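Glycerophosphodiester phosphodiesterase (Thermotoga maritima, PDB 1O1Z) belongs to the glycerophosphodiester phosphodiesterase family, whose members share the TIM-barrel fold. Local coordinates at residues T29-A32 against F33-I37; L138-E141 against K142-T146; P178-A181 against F182-E185. All coordinates share one frame; numbering follows the deposited sequence. Where two conformers were deposited one is given.

Contact 1 of 3, residues T29-A32 against F33-I37; sequences TLEA and FMKAI
Phe33 sets one ring face against the carbonyl O of Thr29 in the opening turn of helix 30-38, the helix of a beta-alpha-beta unit of the TIM barrel between strands 14-18 and 43-50. Its CG lies beside the backbone N (chi1 -59°), which swings the ring back past the helix start and places Phe33 CD2 3.2 Å from Thr29 O. The same oxygen accepts from Phe33 N at 3.0 Å, so one carbonyl meets both the backbone and the ring of this residue. Farther out, the ring packs on Val44 and Leu46 of strand 43-50 and on Val96 of helix 93-99.

Ala32 closes the N-cap: its N donates to Thr29 OG1 at 3.1 Å with an N-H...O angle of 161°. Thr29 OG1 also hydrogen-bonds Leu26 O. One turn on, Ala32 O receives Ala36 N.

On another side of the helix, Leu30 O accepts from Met34 N. Next to it Lys35 N donates to Glu31 O at 2.9 Å, and the stems of these two side chains meet obliquely, with Lys35 CG 4.1 Å from Glu31 CG.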
# COMPACT_ATOMS: atom_id res chain seq x y z
N THR A 29 7.32 0.12 10.96
CA THR A 29 7.31 0.60 12.35
C THR A 29 6.79 2.01 12.44
O THR A 29 6.82 2.77 11.46
CB THR A 29 8.72 0.59 12.98
OG1 THR A 29 9.61 1.47 12.24
CG2 THR A 29 9.32 -0.80 12.96
N LEU A 30 6.38 2.42 13.65
CA LEU A 30 5.88 3.78 13.81
C LEU A 30 6.96 4.78 13.44
O LEU A 30 6.67 5.80 12.83
CB LEU A 30 5.40 4.06 15.24
CG LEU A 30 4.15 3.34 15.70
CD1 LEU A 30 3.89 3.65 17.17
CD2 LEU A 30 2.96 3.74 14.84
N GLU A 31 8.21 4.51 13.82
CA GLU A 31 9.31 5.37 13.46
C GLU A 31 9.40 5.53 11.95
O GLU A 31 9.50 6.65 11.45
CB GLU A 31 10.63 4.84 14.02
CG GLU A 31 11.83 5.68 13.64
CD GLU A 31 13.13 5.09 14.13
OE1 GLU A 31 13.34 3.87 13.96
OE2 GLU A 31 13.97 5.86 14.64
N ALA A 32 9.34 4.43 11.20
CA ALA A 32 9.43 4.53 9.73
C ALA A 32 8.29 5.37 9.15
O ALA A 32 8.50 6.18 8.25
CB ALA A 32 9.47 3.16 9.12
N PHE A 33 7.08 5.18 9.67
CA PHE A 33 5.94 5.96 9.16
C PHE A 33 6.09 7.43 9.49
O PHE A 33 5.91 8.29 8.64
CB PHE A 33 4.61 5.45 9.71
CG PHE A 33 4.32 4.00 9.40
CD1 PHE A 33 4.42 3.52 8.11
CD2 PHE A 33 3.86 3.13 10.38
CE1 PHE A 33 4.14 2.20 7.81
CE2 PHE A 33 3.59 1.80 10.08
CZ PHE A 33 3.72 1.34 8.81
N MET A 34 6.44 7.74 10.74
CA MET A 34 6.61 9.14 11.16
C MET A 34 7.73 9.83 10.36
O MET A 34 7.60 10.98 9.96
CB MET A 34 6.83 9.23 12.67
CG MET A 34 5.58 8.76 13.46
SD MET A 34 5.80 9.06 15.29
CE MET A 34 7.05 7.88 15.68
N LYS A 35 8.83 9.12 10.12
CA LYS A 35 9.95 9.67 9.37
C LYS A 35 9.62 9.93 7.90
O LYS A 35 10.14 10.87 7.30
CB LYS A 35 11.19 8.77 9.50
CG LYS A 35 11.83 8.76 10.88
CD LYS A 35 12.56 10.03 11.15
CE LYS A 35 13.02 10.10 12.60
NZ LYS A 35 13.63 11.41 12.89
N ALA A 36 8.74 9.11 7.31
CA ALA A 36 8.29 9.36 5.94
C ALA A 36 7.53 10.67 5.87
O ALA A 36 7.72 11.47 4.98
CB ALA A 36 7.40 8.21 5.47
N ILE A 37 6.65 10.89 6.84
CA ILE A 37 5.86 12.13 6.88
C ILE A 37 6.75 13.34 7.15
O ILE A 37 6.61 14.39 6.52
CB ILE A 37 4.72 12.01 7.94
CG1 ILE A 37 3.81 10.81 7.67
CG2 ILE A 37 3.93 13.32 8.03
CD1 ILE A 37 3.26 10.74 6.26

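Contact 2 of 3, residues L138-E141 against K142-T146; sequences LLDE and KFKGT
Helix 136-142 ends here with two i to i+4 backbone bonds, Lys142 N to Leu138 O and Phe143 N to Leu139 O, both 2.9 Å, after which Phe143 is the first residue to leave helical phi/psi. Water 1 continues the connection, donating to Glu141 O and accepting from Lys144 N.

Phe143 meets both leucines. Leu139 brings CD2 over one face of its ring, 4.2 Å from the ring centroid and 23° off the normal, a CH-pi contact displaced toward the rim. Leu138 O lies instead at the ring edge, in plane, 3.7 Å from Phe143 CD1, while Leu138 CG approaches Phe143 CE1. With CG anti to the backbone N (chi1 169°), Leu138 also sends CD1 to Lys142 CD at 3.7 Å, an aliphatic contact on the stem of a lysine whose NZ forms a salt bridge with Asp117.

This helix end leads into a type II beta turn, Phe143 to Thr146, on the way to strand 148-151 of the TIM barrel. Phe143 O is gripped twice. Thr146 OG1 donates to Phe143 O at 2.7 Å, in the carbonyl plane on a lone pair, and the backbone N of the same threonine is the second donor.

Lys144 bends at chi2 and lays its chain along the helix end, CG 3.4 Å from Asp140 O. Its NZ is salt-bridged to Glu170, whereas Asp140 OD2 forms a salt bridge with Arg166 and OD1 a hydrogen bond with Tyr150; Asp140 OD1 and Lys144 NZ remain 4.5 Å apart, too far to count as a salt bridge.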
# COMPACT_ATOMS: atom_id res chain seq x y z
N LEU A 138 -11.87 -9.87 -3.31
CA LEU A 138 -12.10 -9.40 -1.95
C LEU A 138 -12.49 -7.93 -1.96
O LEU A 138 -13.44 -7.51 -1.28
CB LEU A 138 -10.86 -9.61 -1.09
CG LEU A 138 -10.86 -8.93 0.28
CD1 LEU A 138 -11.96 -9.52 1.14
CD2 LEU A 138 -9.49 -9.05 0.91
N LEU A 139 -11.76 -7.15 -2.74
CA LEU A 139 -12.03 -5.70 -2.80
C LEU A 139 -13.41 -5.47 -3.38
O LEU A 139 -14.20 -4.69 -2.84
CB LEU A 139 -10.96 -4.98 -3.63
CG LEU A 139 -9.55 -5.07 -3.01
CD1 LEU A 139 -8.51 -4.53 -4.00
CD2 LEU A 139 -9.48 -4.35 -1.68
N ASP A 140 -13.71 -6.13 -4.50
CA ASP A 140 -15.00 -5.92 -5.15
C ASP A 140 -16.18 -6.38 -4.30
O ASP A 140 -17.27 -5.81 -4.41
CB ASP A 140 -15.08 -6.64 -6.48
CG ASP A 140 -14.11 -6.12 -7.51
OD1 ASP A 140 -13.67 -4.96 -7.45
OD2 ASP A 140 -13.82 -6.84 -8.50
N GLU A 141 -15.98 -7.42 -3.48
CA GLU A 141 -17.04 -7.95 -2.65
C GLU A 141 -17.26 -7.19 -1.35
O GLU A 141 -18.41 -7.05 -0.91
CB GLU A 141 -16.75 -9.43 -2.35
CG GLU A 141 -16.83 -10.31 -3.57
CD GLU A 141 -16.19 -11.68 -3.39
OE1 GLU A 141 -15.89 -12.05 -2.23
OE2 GLU A 141 -15.99 -12.39 -4.41
N LYS A 142 -16.19 -6.75 -0.72
CA LYS A 142 -16.28 -6.22 0.65
C LYS A 142 -15.94 -4.76 0.80
O LYS A 142 -16.25 -4.16 1.84
CB LYS A 142 -15.39 -7.03 1.60
CG LYS A 142 -15.89 -8.44 1.83
CD LYS A 142 -15.14 -9.16 2.94
CE LYS A 142 -15.59 -8.74 4.31
NZ LYS A 142 -16.80 -9.51 4.75
N PHE A 143 -15.32 -4.15 -0.21
CA PHE A 143 -14.80 -2.77 -0.08
C PHE A 143 -15.56 -1.75 -0.91
O PHE A 143 -15.12 -0.62 -1.07
CB PHE A 143 -13.29 -2.77 -0.35
CG PHE A 143 -12.48 -3.39 0.77
CD1 PHE A 143 -12.40 -4.76 0.91
CD2 PHE A 143 -11.86 -2.59 1.71
CE1 PHE A 143 -11.69 -5.32 1.96
CE2 PHE A 143 -11.15 -3.15 2.77
CZ PHE A 143 -11.05 -4.51 2.88
N LYS A 144 -16.73 -2.12 -1.43
CA LYS A 144 -17.54 -1.12 -2.09
C LYS A 144 -17.86 0.01 -1.13
O LYS A 144 -18.08 -0.21 0.06
CB LYS A 144 -18.82 -1.70 -2.67
CG LYS A 144 -18.65 -2.71 -3.80
CD LYS A 144 -17.85 -2.11 -4.93
CE LYS A 144 -17.90 -2.88 -6.21
NZ LYS A 144 -17.12 -2.09 -7.20
N GLY A 145 -17.89 1.22 -1.66
CA GLY A 145 -18.08 2.40 -0.82
C GLY A 145 -16.87 2.91 -0.07
O GLY A 145 -16.97 3.79 0.79
N THR A 146 -15.70 2.36 -0.39
CA THR A 146 -14.40 2.85 0.08
C THR A 146 -13.53 3.06 -1.16
O THR A 146 -13.87 2.57 -2.25
CB THR A 146 -13.68 1.84 1.00
OG1 THR A 146 -13.14 0.73 0.23
CG2 THR A 146 -14.58 1.25 2.07
O HOH W 1 -18.72 -4.19 -0.57

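Contact 3 of 3, residues P178-A181 against F182-E185; sequences PYQA and FELE
Phe182 and Glu183 each reach back three residues for a backbone acceptor, which identifies a short 3-10 turn, residues 179-183, between strand 174-178 and helix 185-196 of the TIM barrel. Phe182 N donates to Tyr179 O and Glu183 N to Gln180 O, both at 3.2 Å. The N-H...O angles are good, at 160° and 163°, yet each donor stands well above its acceptor's carbonyl plane and away from a lone pair. Ala181 N opens the series by donating to Pro178 O, and backbone hydrogen bonding of Tyr179 with Trp204 ties the start of the turn to strand 200-204. At its end Leu184 N bonds weakly to Ala181 O, just where Leu184 takes the N-cap position of the following helix.

Tyr179 O has a second neighbour: it sits at the edge of the Phe182 ring, in its plane, 3.4 Å from Phe182 CD2. The Phe182 side chain continues away from the turn to pack on Val203, Ile215 and Ile219. The Tyr179 side chain touches Leu206 and Ile211.

Gln180 and Glu183 run alongside each other, pointing the same way, with amide and carboxylate planes 72° apart. The carboxylate meets methylenes here: Glu183 OE2 is 3.8 Å from Gln180 CG. Gln180 bends at chi2, bringing its amide back so that OE1 stands 3.8 Å above the centre of the Tyr179 ring.

The shape of the turn thus rests on i to i+3 backbone bonds, the last of them weak, while the Gln180 and Glu183 side chains touch without a hydrogen bond between them.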
# COMPACT_ATOMS: atom_id res chain seq x y z
N PRO A 178 3.05 -2.55 -11.14
CA PRO A 178 4.50 -2.61 -11.08
C PRO A 178 5.08 -1.66 -12.11
O PRO A 178 4.56 -1.54 -13.20
CB PRO A 178 4.82 -4.06 -11.43
CG PRO A 178 3.57 -4.67 -11.89
CD PRO A 178 2.44 -3.82 -11.55
N TYR A 179 6.16 -0.98 -11.78
CA TYR A 179 6.71 -0.03 -12.76
C TYR A 179 7.16 -0.66 -14.09
O TYR A 179 7.20 0.01 -15.12
CB TYR A 179 7.84 0.81 -12.15
CG TYR A 179 9.03 0.06 -11.67
CD1 TYR A 179 10.07 -0.27 -12.53
CD2 TYR A 179 9.17 -0.27 -10.31
CE1 TYR A 179 11.18 -0.94 -12.09
CE2 TYR A 179 10.30 -0.91 -9.86
CZ TYR A 179 11.30 -1.25 -10.74
OH TYR A 179 12.41 -1.91 -10.27
N GLN A 180 7.47 -1.95 -14.06
CA GLN A 180 7.85 -2.71 -15.23
C GLN A 180 6.72 -2.80 -16.26
O GLN A 180 6.99 -3.08 -17.44
CB GLN A 180 8.33 -4.10 -14.83
CG GLN A 180 9.62 -4.10 -13.98
CD GLN A 180 9.38 -4.11 -12.48
OE1 GLN A 180 8.29 -3.77 -12.00
NE2 GLN A 180 10.42 -4.49 -11.73
N ALA A 181 5.49 -2.55 -15.83
CA ALA A 181 4.35 -2.52 -16.76
C ALA A 181 4.54 -1.50 -17.87
O ALA A 181 4.08 -1.70 -18.99
CB ALA A 181 3.05 -2.24 -16.02
N PHE A 182 5.26 -0.41 -17.59
CA PHE A 182 5.47 0.66 -18.55
C PHE A 182 6.46 0.37 -19.69
O PHE A 182 6.65 1.20 -20.57
CB PHE A 182 5.83 1.95 -17.80
CG PHE A 182 4.71 2.48 -16.99
CD1 PHE A 182 3.77 3.34 -17.55
CD2 PHE A 182 4.55 2.07 -15.69
CE1 PHE A 182 2.71 3.80 -16.79
CE2 PHE A 182 3.49 2.52 -14.93
CZ PHE A 182 2.57 3.38 -15.48
N GLU A 183 7.05 -0.82 -19.67
CA GLU A 183 7.93 -1.30 -20.73
C GLU A 183 7.18 -1.72 -22.00
O GLU A 183 7.79 -1.81 -23.06
CB GLU A 183 8.77 -2.48 -20.21
CG GLU A 183 9.69 -2.12 -19.05
CD GLU A 183 10.34 -3.33 -18.39
OE1 GLU A 183 10.13 -4.48 -18.86
OE2 GLU A 183 11.05 -3.15 -17.38
N LEU A 184 5.87 -1.96 -21.89
CA LEU A 184 5.06 -2.42 -23.03
C LEU A 184 4.13 -1.30 -23.48
O LEU A 184 3.36 -0.77 -22.68
CB LEU A 184 4.22 -3.63 -22.64
CG LEU A 184 4.99 -4.94 -22.41
CD1 LEU A 184 4.05 -6.05 -21.89
CD2 LEU A 184 5.71 -5.39 -23.65
N GLU A 185 4.21 -0.94 -24.76
CA GLU A 185 3.43 0.17 -25.28
C GLU A 185 1.92 -0.06 -25.16
O GLU A 185 1.18 0.88 -24.88
CB GLU A 185 3.83 0.52 -26.72
CG GLU A 185 5.21 1.17 -26.85
CD GLU A 185 5.33 2.07 -28.08
OE1 GLU A 185 5.51 1.55 -29.20
OE2 GLU A 185 5.26 3.31 -27.91

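The three contacts are local turns at different points round one TIM barrel, met in series along the chain. Contacts 1 and 3 lie where helices begin, contact 2 where one ends. Their centres are spread almost evenly, 28 Å between contacts 1 and 2, 29 Å between 1 and 3, and 27 Å between 2 and 3. None touches another; contacts 2 and 3 approach most closely, about 13 Å between nearest atoms. Contacts 1 and 2 lie on opposite sides of the chain's centre. The sodium ion, at Ser123 and Arg126, is about 10 Å from the Phe143 side chain of contact 2.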